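TRAP-type C4-dicarboxylate:H+ symport system substrate-binding component DctP (Shewanella oneidensis, PDB 4MX6) probably captures C4-dicarboxylates such as succinate in the periplasm and delivers them to a TRAP-type, proton-coupled transport system. Local coordinates at residues K110-L120 against M315-V326; N219-Q227 against K284-I292. All coordinates share one frame; numbering follows the deposited sequence. Where two conformers were deposited one is given.

Contact 1: K110-L120 against M315-V326; sequences KRLQVFDLPFL and MKPVWSKFEDQV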
loop_
_atom_site.group_PDB
_atom_site.type_symbol
_atom_site.label_atom_id
_atom_site.label_comp_id
_atom_site.label_asym_id
_atom_site.label_seq_id
_atom_site.Cartn_x
_atom_site.Cartn_y
_atom_site.Cartn_z
ATOM N N LYS A 110 2.826 -15.066 -5.714
ATOM C CA LYS A 110 4.146 -14.500 -5.450
ATOM C C LYS A 110 4.499 -13.420 -6.475
ATOM O O LYS A 110 5.542 -12.779 -6.384
ATOM C CB LYS A 110 5.210 -15.594 -5.482
ATOM C CG LYS A 110 4.985 -16.705 -4.480
ATOM C CD LYS A 110 5.076 -16.216 -3.047
ATOM C CE LYS A 110 4.881 -17.382 -2.097
ATOM N NZ LYS A 110 5.490 -17.135 -0.777
ATOM N N ARG A 111 3.636 -13.219 -7.460
ATOM C CA ARG A 111 3.972 -12.322 -8.559
ATOM C C ARG A 111 3.976 -10.844 -8.160
ATOM O O ARG A 111 4.752 -10.048 -8.717
ATOM C CB ARG A 111 3.022 -12.555 -9.731
ATOM C CG ARG A 111 3.257 -13.897 -10.429
ATOM C CD ARG A 111 2.158 -14.220 -11.438
ATOM N NE ARG A 111 2.051 -13.197 -12.476
ATOM C CZ ARG A 111 1.064 -13.123 -13.361
ATOM N NH1 ARG A 111 0.071 -13.994 -13.318
ATOM N NH2 ARG A 111 1.047 -12.149 -14.263
ATOM N N LEU A 112 3.142 -10.465 -7.187
ATOM C CA LEU A 112 3.040 -9.064 -6.778
ATOM C C LEU A 112 4.228 -8.603 -5.936
ATOM O O LEU A 112 4.376 -7.403 -5.694
ATOM C CB LEU A 112 1.705 -8.790 -6.069
ATOM C CG LEU A 112 0.499 -8.893 -7.011
ATOM C CD1 LEU A 112 -0.800 -8.947 -6.234
ATOM C CD2 LEU A 112 0.478 -7.723 -7.979
ATOM N N GLN A 113 5.079 -9.549 -5.534
ATOM C CA GLN A 113 6.289 -9.241 -4.777
ATOM C C GLN A 113 7.170 -8.219 -5.481
ATOM O O GLN A 113 7.937 -7.509 -4.834
ATOM C CB GLN A 113 7.090 -10.523 -4.509
ATOM C CG GLN A 113 6.438 -11.403 -3.478
ATOM C CD GLN A 113 7.276 -12.596 -3.086
ATOM O OE1 GLN A 113 7.398 -12.910 -1.903
ATOM N NE2 GLN A 113 7.854 -13.279 -4.067
ATOM N N VAL A 114 7.091 -8.159 -6.810
ATOM C CA VAL A 114 7.859 -7.181 -7.565
ATOM C C VAL A 114 7.663 -5.761 -7.017
ATOM O O VAL A 114 8.611 -4.982 -6.960
ATOM C CB VAL A 114 7.545 -7.259 -9.075
ATOM C CG1 VAL A 114 6.094 -6.912 -9.382
ATOM C CG2 VAL A 114 8.510 -6.363 -9.857
ATOM N N PHE A 115 6.443 -5.437 -6.606
ATOM C CA PHE A 115 6.148 -4.093 -6.143
ATOM C C PHE A 115 6.879 -3.702 -4.860
ATOM O O PHE A 115 7.010 -2.515 -4.574
ATOM C CB PHE A 115 4.640 -3.921 -5.956
ATOM C CG PHE A 115 3.882 -3.722 -7.241
ATOM C CD1 PHE A 115 3.954 -2.513 -7.921
ATOM C CD2 PHE A 115 3.066 -4.730 -7.745
ATOM C CE1 PHE A 115 3.236 -2.321 -9.081
ATOM C CE2 PHE A 115 2.343 -4.537 -8.909
ATOM C CZ PHE A 115 2.430 -3.328 -9.576
ATOM N N ASP A 116 7.321 -4.686 -4.078
ATOM C CA ASP A 116 7.987 -4.434 -2.805
ATOM C C ASP A 116 9.491 -4.221 -2.943
ATOM O O ASP A 116 10.149 -3.879 -1.971
ATOM C CB ASP A 116 7.769 -5.617 -1.866
ATOM C CG ASP A 116 6.397 -5.634 -1.227
ATOM O OD1 ASP A 116 5.699 -4.605 -1.310
ATOM O OD2 ASP A 116 6.038 -6.677 -0.628
ATOM N N LEU A 117 10.061 -4.481 -4.116
ATOM C CA LEU A 117 11.523 -4.433 -4.239
ATOM C C LEU A 117 12.059 -3.024 -3.949
ATOM O O LEU A 117 11.565 -2.034 -4.495
ATOM C CB LEU A 117 11.974 -4.919 -5.617
ATOM C CG LEU A 117 11.716 -6.404 -5.895
ATOM C CD1 LEU A 117 12.113 -6.755 -7.312
ATOM C CD2 LEU A 117 12.454 -7.305 -4.912
ATOM N N PRO A 118 13.078 -2.927 -3.089
ATOM C CA PRO A 118 13.529 -1.596 -2.681
ATOM C C PRO A 118 14.223 -0.832 -3.806
ATOM O O PRO A 118 15.087 -1.374 -4.497
ATOM C CB PRO A 118 14.485 -1.896 -1.525
ATOM C CG PRO A 118 14.886 -3.354 -1.719
ATOM C CD PRO A 118 13.685 -4.003 -2.283
ATOM N N PHE A 119 13.829 0.420 -3.973
ATOM C CA PHE A 119 14.375 1.331 -4.974
ATOM C C PHE A 119 14.142 0.855 -6.420
ATOM O O PHE A 119 14.815 1.304 -7.346
ATOM C CB PHE A 119 15.866 1.610 -4.724
ATOM C CG PHE A 119 16.137 2.306 -3.412
ATOM C CD1 PHE A 119 15.896 3.657 -3.266
ATOM C CD2 PHE A 119 16.635 1.602 -2.330
ATOM C CE1 PHE A 119 16.149 4.288 -2.053
ATOM C CE2 PHE A 119 16.881 2.235 -1.127
ATOM C CZ PHE A 119 16.642 3.577 -0.995
ATOM N N LEU A 120 13.155 -0.003 -6.634
ATOM C CA LEU A 120 12.823 -0.419 -7.993
ATOM C C LEU A 120 12.279 0.744 -8.827
ATOM O O LEU A 120 12.692 0.945 -9.974
ATOM C CB LEU A 120 11.824 -1.574 -7.959
ATOM C CG LEU A 120 11.378 -2.119 -9.318
ATOM C CD1 LEU A 120 12.558 -2.584 -10.170
ATOM C CD2 LEU A 120 10.382 -3.253 -9.085
ATOM N N MET A 315 20.641 -2.638 -1.127
ATOM C CA MET A 315 19.331 -3.264 -1.295
ATOM C C MET A 315 19.218 -4.135 -2.548
ATOM O O MET A 315 18.311 -4.943 -2.640
ATOM C CB MET A 315 18.223 -2.207 -1.300
ATOM C CG MET A 315 18.016 -1.551 0.036
ATOM S SD MET A 315 17.546 -2.732 1.302
ATOM C CE MET A 315 17.366 -1.621 2.702
ATOM N N LYS A 316 20.127 -3.974 -3.506
ATOM C CA LYS A 316 20.056 -4.739 -4.751
ATOM C C LYS A 316 20.052 -6.252 -4.530
ATOM O O LYS A 316 19.356 -6.958 -5.248
ATOM C CB LYS A 316 21.157 -4.312 -5.719
ATOM C CG LYS A 316 20.909 -2.975 -6.392
ATOM C CD LYS A 316 19.823 -3.082 -7.449
ATOM C CE LYS A 316 19.607 -1.766 -8.183
ATOM N NZ LYS A 316 20.819 -1.291 -8.900
ATOM N N PRO A 317 20.790 -6.765 -3.524
ATOM C CA PRO A 317 20.709 -8.217 -3.306
ATOM C C PRO A 317 19.305 -8.736 -2.963
ATOM O O PRO A 317 19.045 -9.932 -3.141
ATOM C CB PRO A 317 21.700 -8.462 -2.162
ATOM C CG PRO A 317 22.702 -7.385 -2.324
ATOM C CD PRO A 317 21.864 -6.164 -2.714
ATOM N N VAL A 318 18.409 -7.877 -2.488
ATOM C CA VAL A 318 17.029 -8.303 -2.247
ATOM C C VAL A 318 16.378 -8.668 -3.579
ATOM O O VAL A 318 15.628 -9.638 -3.671
ATOM C CB VAL A 318 16.226 -7.194 -1.535
ATOM C CG1 VAL A 318 14.768 -7.603 -1.383
ATOM C CG2 VAL A 318 16.854 -6.864 -0.181
ATOM N N TRP A 319 16.666 -7.897 -4.618
ATOM C CA TRP A 319 16.138 -8.239 -5.933
ATOM C C TRP A 319 16.670 -9.601 -6.366
ATOM O O TRP A 319 15.938 -10.417 -6.919
ATOM C CB TRP A 319 16.529 -7.207 -6.974
ATOM C CG TRP A 319 16.190 -5.762 -6.730
ATOM C CD1 TRP A 319 15.875 -5.131 -5.549
ATOM C CD2 TRP A 319 16.202 -4.742 -7.735
ATOM N NE1 TRP A 319 15.697 -3.785 -5.781
ATOM C CE2 TRP A 319 15.884 -3.527 -7.108
ATOM C CE3 TRP A 319 16.466 -4.746 -9.112
ATOM C CZ2 TRP A 319 15.821 -2.327 -7.804
ATOM C CZ3 TRP A 319 16.384 -3.554 -9.804
ATOM C CH2 TRP A 319 16.073 -2.363 -9.150
ATOM N N SER A 320 17.954 -9.848 -6.120
ATOM C CA SER A 320 18.561 -11.123 -6.500
ATOM C C SER A 320 17.922 -12.295 -5.760
ATOM O O SER A 320 17.729 -13.371 -6.328
ATOM C CB SER A 320 20.064 -11.074 -6.253
ATOM O OG SER A 320 20.608 -10.026 -7.025
ATOM N N LYS A 321 17.580 -12.092 -4.493
ATOM C CA LYS A 321 16.943 -13.142 -3.711
ATOM C C LYS A 321 15.582 -13.549 -4.290
ATOM O O LYS A 321 15.205 -14.714 -4.249
ATOM C CB LYS A 321 16.775 -12.663 -2.276
ATOM C CG LYS A 321 16.115 -13.658 -1.338
ATOM C CD LYS A 321 16.043 -13.112 0.079
ATOM C CE LYS A 321 15.168 -13.978 0.959
ATOM N NZ LYS A 321 15.747 -15.311 1.183
ATOM N N PHE A 322 14.852 -12.583 -4.834
ATOM C CA PHE A 322 13.494 -12.835 -5.308
ATOM C C PHE A 322 13.360 -12.950 -6.827
ATOM O O PHE A 322 12.261 -13.184 -7.341
ATOM C CB PHE A 322 12.543 -11.771 -4.752
ATOM C CG PHE A 322 12.302 -11.933 -3.295
ATOM C CD1 PHE A 322 11.329 -12.801 -2.856
ATOM C CD2 PHE A 322 13.096 -11.290 -2.362
ATOM C CE1 PHE A 322 11.112 -12.983 -1.520
ATOM C CE2 PHE A 322 12.899 -11.479 -1.021
ATOM C CZ PHE A 322 11.915 -12.333 -0.592
ATOM N N GLU A 323 14.465 -12.822 -7.548
ATOM C CA GLU A 323 14.372 -12.733 -9.000
ATOM C C GLU A 323 13.626 -13.934 -9.614
ATOM O O GLU A 323 12.827 -13.772 -10.543
ATOM C CB GLU A 323 15.763 -12.591 -9.614
ATOM C CG GLU A 323 15.747 -12.385 -11.104
ATOM C CD GLU A 323 17.116 -12.507 -11.668
ATOM O OE1 GLU A 323 17.917 -11.577 -11.428
ATOM O OE2 GLU A 323 17.384 -13.553 -12.312
ATOM N N ASP A 324 13.861 -15.138 -9.099
ATOM C CA ASP A 324 13.177 -16.321 -9.649
ATOM C C ASP A 324 11.655 -16.281 -9.487
ATOM O O ASP A 324 10.922 -16.557 -10.445
ATOM C CB ASP A 324 13.705 -17.606 -9.015
ATOM C CG ASP A 324 15.051 -18.009 -9.555
ATOM O OD1 ASP A 324 15.096 -18.729 -10.580
ATOM O OD2 ASP A 324 16.062 -17.608 -8.945
ATOM N N GLN A 325 11.184 -15.976 -8.280
ATOM C CA GLN A 325 9.751 -15.955 -7.985
ATOM C C GLN A 325 9.029 -14.863 -8.743
ATOM O O GLN A 325 7.851 -14.997 -9.088
ATOM C CB GLN A 325 9.507 -15.705 -6.496
ATOM C CG GLN A 325 10.004 -16.785 -5.562
ATOM C CD GLN A 325 9.819 -16.396 -4.107
ATOM O OE1 GLN A 325 8.797 -15.824 -3.730
ATOM N NE2 GLN A 325 10.822 -16.678 -3.284
ATOM N N VAL A 326 9.722 -13.758 -8.965
ATOM C CA VAL A 326 9.076 -12.585 -9.498
ATOM C C VAL A 326 9.153 -12.583 -11.012
ATOM O O VAL A 326 8.224 -12.137 -11.692
ATOM C CB VAL A 326 9.724 -11.329 -8.920
ATOM C CG1 VAL A 326 9.377 -10.132 -9.754
ATOM C CG2 VAL A 326 9.294 -11.147 -7.458
HETATM O O HOH W 1 5.816 -10.700 -11.229
#
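Trp319 meets the turn 117-120 both as a hydrogen-bond donor and as a flat surface, an example of how one indole can tie a loop to a helix. Two direct hydrogen bonds join the segments. Trp319 NE1 donates a hydrogen bond to Pro118 O at 2.8 Å, with the oxygen lying in the indole plane and the N-H...O angle at 154°. Near the other end, Gln113 NE2 donates to Gln325 OE1 over 2.7 Å, reaching that oxygen from above its carbonyl plane; the same NE2 also makes a weak bond back to Lys110 O. Beside this bond Gln113 NE2 comes near Phe322 CD1, the amide and ring planes almost perpendicular. A water extends this polar end by donating to both Arg111 O and Val326 O.

CH-pi contacts cover one face of the indole. Leu117 CB sits 4.1 Å from the centroid of the Trp319 five-membered ring. Leu120 CD1 lies over the six-membered ring; Lys316 CD of the helix itself covers the opposite face.

Apolar packing fills in along the helix. Pro118 CG rests 3.6 Å from Met315 CB, and its CD touches Val318 CG1. With CG1 anti to the backbone N (chi1 162°), Val326 presses that methyl against Val114 CB at 3.5 Å, a tight fit, and its CG2 meets Gln113 CB.

The 110-120 segment is thereby packed against the last turns of helix 305-326. Helix 184-191 touches Pro118 and Met315 through Gln189, and helix 328-337 meets Leu120 and Trp319 through Val335.

Contact 2: N219-Q227 against K284-I292; sequences NTWSNTYSQ and KDNEDKQLI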
loop_
_atom_site.group_PDB
_atom_site.type_symbol
_atom_site.label_atom_id
_atom_site.label_comp_id
_atom_site.label_asym_id
_atom_site.label_seq_id
_atom_site.Cartn_x
_atom_site.Cartn_y
_atom_site.Cartn_z
ATOM N N ASN A 219 6.595 4.112 5.849
ATOM C CA ASN A 219 5.252 4.444 5.388
ATOM C C ASN A 219 5.233 5.761 4.628
ATOM O O ASN A 219 6.223 6.496 4.590
ATOM C CB ASN A 219 4.227 4.456 6.536
ATOM C CG ASN A 219 3.003 3.656 6.171
ATOM O OD1 ASN A 219 2.359 3.943 5.157
ATOM N ND2 ASN A 219 2.728 2.598 6.917
ATOM N N THR A 220 4.093 6.051 4.017
ATOM C CA THR A 220 3.939 7.273 3.260
ATOM C C THR A 220 3.637 8.441 4.187
ATOM O O THR A 220 3.224 8.252 5.340
ATOM C CB THR A 220 2.790 7.145 2.245
ATOM O OG1 THR A 220 1.565 7.038 2.987
ATOM C CG2 THR A 220 2.980 5.919 1.341
ATOM N N TRP A 221 3.801 9.657 3.690
ATOM C CA TRP A 221 3.446 10.837 4.479
ATOM C C TRP A 221 1.996 10.762 4.954
ATOM O O TRP A 221 1.700 11.143 6.079
ATOM C CB TRP A 221 3.668 12.148 3.714
ATOM C CG TRP A 221 5.083 12.401 3.323
ATOM C CD1 TRP A 221 5.570 12.411 2.060
ATOM C CD2 TRP A 221 6.197 12.690 4.184
ATOM N NE1 TRP A 221 6.906 12.680 2.065
ATOM C CE2 TRP A 221 7.326 12.847 3.353
ATOM C CE3 TRP A 221 6.355 12.828 5.564
ATOM C CZ2 TRP A 221 8.588 13.140 3.852
ATOM C CZ3 TRP A 221 7.616 13.134 6.050
ATOM C CH2 TRP A 221 8.709 13.287 5.191
ATOM N N SER A 222 1.087 10.305 4.094
ATOM C CA SER A 222 -0.331 10.282 4.445
ATOM C C SER A 222 -0.606 9.370 5.627
ATOM O O SER A 222 -1.342 9.756 6.534
ATOM C CB SER A 222 -1.176 9.841 3.255
ATOM O OG SER A 222 -2.479 9.450 3.671
ATOM N N ASN A 223 -0.052 8.167 5.640
ATOM C CA ASN A 223 -0.237 7.287 6.794
ATOM C C ASN A 223 0.499 7.804 8.041
ATOM O O ASN A 223 -0.012 7.718 9.165
ATOM C CB ASN A 223 0.180 5.855 6.477
ATOM C CG ASN A 223 -0.921 5.067 5.792
ATOM O OD1 ASN A 223 -2.124 5.358 5.953
ATOM N ND2 ASN A 223 -0.527 4.049 5.056
ATOM N N THR A 224 1.693 8.350 7.841
ATOM C CA THR A 224 2.504 8.842 8.944
ATOM C C THR A 224 1.758 9.963 9.667
ATOM O O THR A 224 1.754 10.019 10.906
ATOM C CB THR A 224 3.872 9.314 8.426
ATOM O OG1 THR A 224 4.553 8.223 7.809
ATOM C CG2 THR A 224 4.750 9.854 9.538
ATOM N N TYR A 225 1.143 10.862 8.899
ATOM C CA TYR A 225 0.367 11.959 9.468
ATOM C C TYR A 225 -0.941 11.498 10.097
ATOM O O TYR A 225 -1.220 11.778 11.263
ATOM C CB TYR A 225 0.085 13.039 8.414
ATOM C CG TYR A 225 -0.789 14.132 8.971
ATOM C CD1 TYR A 225 -0.302 15.006 9.926
ATOM C CD2 TYR A 225 -2.118 14.256 8.597
ATOM C CE1 TYR A 225 -1.100 15.994 10.475
ATOM C CE2 TYR A 225 -2.932 15.236 9.136
ATOM C CZ TYR A 225 -2.417 16.107 10.077
ATOM O OH TYR A 225 -3.227 17.093 10.622
ATOM N N SER A 226 -1.728 10.748 9.330
ATOM C CA SER A 226 -3.073 10.403 9.780
ATOM C C SER A 226 -3.070 9.441 10.976
ATOM O O SER A 226 -3.993 9.473 11.775
ATOM C CB SER A 226 -3.940 9.857 8.641
ATOM O OG SER A 226 -3.385 8.693 8.068
ATOM N N GLN A 227 -2.032 8.615 11.113
ATOM C CA GLN A 227 -1.925 7.708 12.260
ATOM C C GLN A 227 -1.036 8.252 13.378
ATOM O O GLN A 227 -0.837 7.582 14.389
ATOM C CB GLN A 227 -1.405 6.331 11.814
ATOM C CG GLN A 227 -2.349 5.587 10.864
ATOM C CD GLN A 227 -3.765 5.336 11.409
ATOM O OE1 GLN A 227 -4.016 5.322 12.620
ATOM N NE2 GLN A 227 -4.690 5.127 10.510
ATOM N N LYS A 284 -2.249 14.602 -0.874
ATOM C CA LYS A 284 -1.936 14.320 0.523
ATOM C C LYS A 284 -0.446 14.091 0.732
ATOM O O LYS A 284 0.085 14.420 1.781
ATOM C CB LYS A 284 -2.746 13.123 1.031
ATOM C CG LYS A 284 -4.214 13.424 1.190
ATOM C CD LYS A 284 -4.439 14.484 2.243
ATOM C CE LYS A 284 -5.898 14.689 2.509
ATOM N NZ LYS A 284 -6.124 15.801 3.476
ATOM N N ASP A 285 0.245 13.566 -0.264
ATOM C CA ASP A 285 1.653 13.342 -0.099
ATOM C C ASP A 285 2.343 14.679 0.189
ATOM O O ASP A 285 3.213 14.762 1.064
ATOM C CB ASP A 285 2.206 12.677 -1.329
ATOM C CG ASP A 285 3.565 12.137 -1.088
ATOM O OD1 ASP A 285 3.679 11.079 -0.441
ATOM O OD2 ASP A 285 4.527 12.816 -1.496
ATOM N N ASN A 286 1.960 15.730 -0.532
ATOM C CA ASN A 286 2.504 17.064 -0.290
ATOM C C ASN A 286 1.929 17.736 0.966
ATOM O O ASN A 286 2.679 18.283 1.774
ATOM C CB ASN A 286 2.302 17.940 -1.528
ATOM C CG ASN A 286 3.309 17.631 -2.641
ATOM O OD1 ASN A 286 4.435 17.198 -2.385
ATOM N ND2 ASN A 286 2.901 17.862 -3.885
ATOM N N GLU A 287 0.612 17.688 1.140
ATOM C CA GLU A 287 -0.030 18.348 2.271
ATOM C C GLU A 287 0.431 17.782 3.596
ATOM O O GLU A 287 0.714 18.526 4.537
ATOM C CB GLU A 287 -1.559 18.242 2.182
ATOM C CG GLU A 287 -2.285 18.899 3.359
ATOM C CD GLU A 287 -3.804 18.663 3.390
ATOM O OE1 GLU A 287 -4.333 17.894 2.555
ATOM O OE2 GLU A 287 -4.463 19.256 4.291
ATOM N N ASP A 288 0.482 16.460 3.692
ATOM C CA ASP A 288 0.748 15.810 4.958
ATOM C C ASP A 288 2.219 15.887 5.349
ATOM O O ASP A 288 2.524 15.986 6.534
ATOM C CB ASP A 288 0.221 14.369 4.951
ATOM C CG ASP A 288 -1.292 14.297 5.024
ATOM O OD1 ASP A 288 -1.943 15.373 5.129
ATOM O OD2 ASP A 288 -1.817 13.166 4.988
ATOM N N LYS A 289 3.132 15.878 4.381
ATOM C CA LYS A 289 4.522 16.172 4.683
ATOM C C LYS A 289 4.613 17.551 5.349
ATOM O O LYS A 289 5.267 17.719 6.382
ATOM C CB LYS A 289 5.388 16.141 3.421
ATOM C CG LYS A 289 6.839 16.529 3.690
ATOM C CD LYS A 289 7.694 16.486 2.438
ATOM C CE LYS A 289 9.104 16.932 2.748
ATOM N NZ LYS A 289 9.921 16.997 1.505
ATOM N N GLN A 290 3.964 18.552 4.763
ATOM C CA GLN A 290 4.009 19.903 5.326
ATOM C C GLN A 290 3.384 19.983 6.721
ATOM O O GLN A 290 3.925 20.659 7.590
ATOM C CB GLN A 290 3.348 20.908 4.386
ATOM C CG GLN A 290 3.579 22.354 4.794
ATOM C CD GLN A 290 5.057 22.711 4.832
ATOM O OE1 GLN A 290 5.788 22.483 3.868
ATOM N NE2 GLN A 290 5.503 23.260 5.948
ATOM N N LEU A 291 2.266 19.298 6.945
ATOM C CA LEU A 291 1.656 19.321 8.272
ATOM C C LEU A 291 2.570 18.696 9.324
ATOM O O LEU A 291 2.642 19.178 10.454
ATOM C CB LEU A 291 0.304 18.617 8.260
ATOM C CG LEU A 291 -0.791 19.369 7.487
ATOM C CD1 LEU A 291 -2.035 18.518 7.353
ATOM C CD2 LEU A 291 -1.153 20.704 8.135
ATOM N N ILE A 292 3.278 17.630 8.953
ATOM C CA ILE A 292 4.242 17.025 9.869
ATOM C C ILE A 292 5.370 18.007 10.188
ATOM O O ILE A 292 5.745 18.194 11.348
ATOM C CB ILE A 292 4.784 15.707 9.305
ATOM C CG1 ILE A 292 3.674 14.654 9.323
ATOM C CG2 ILE A 292 5.992 15.228 10.116
ATOM C CD1 ILE A 292 3.992 13.426 8.505
HETATM O O HOH W 2 7.214 13.103 -0.899
HETATM O O HOH W 3 1.582 10.213 1.273
HETATM O O HOH W 4 -3.925 11.619 4.217
#
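Trp221, Tyr225 and Ile292 bury the most surface where the short helix 221-226 crosses the 284-292 part of helix 260-295 at 42°, the axes of these two segments 8.3 Å apart. The Trp221 indole lies along Lys289: CB of the lysine stands 3.7 Å from the centroid of the five-membered ring, almost on its normal, and CG and CD continue across to CE2 and CZ2. Full extension of the lysine chain, with CG anti to the backbone N (chi1 177°), keeps it alongside the ring and carries NZ to a salt bridge with Glu238. At the indole edge, a water accepts from Trp221 NE1 at 3.0 Å and donates to Asp285 OD2. Were Trp221 replaced by an alanine, the face against which Lys289 lies would be gone, and the lysine chain is likely to turn more freely.

Tyr225 takes Leu291 CD1 over its ring face, 4.1 Å from the centroid. Ile292 CD1 wedges between the aromatic residues, 3.8 Å from Trp221 CE3 and 3.9 Å from Tyr225 CB. Two further waters link Ser222 N to Asp285 OD1 and Ser222 OG to Asp288 OD2.

Such helix-helix packing, apolar at its centre and water-bridged along one flank, here backs a ligand site of the periplasmic binding-protein fold: Asn219 and Asn223, joined by a bond from Asn223 ND2 to Asn219 OD1, each also donate to succinate through ND2.

Contact 2 is nested within the chain loop closed by contact 1, so bringing helix 305-326 against 110-120 encloses the sequence that forms the pairing of 219-227 with 284-292. The two do not touch: their centres are 26 Å apart and their nearest atoms about 11 Å. They relate differently to succinate. Contact 2 contains Asn219 and Asn223 of the site, and its Ser222 side chain lies about 7 Å from the bound ligand. Contact 1 includes none of the succinate-binding residues; its Gln113 side chain lies about 10 Å from that of Lys104, which is one. The pair thus serves one fold, one contact carrying ligand-binding residues, the other joining a loop to a helix.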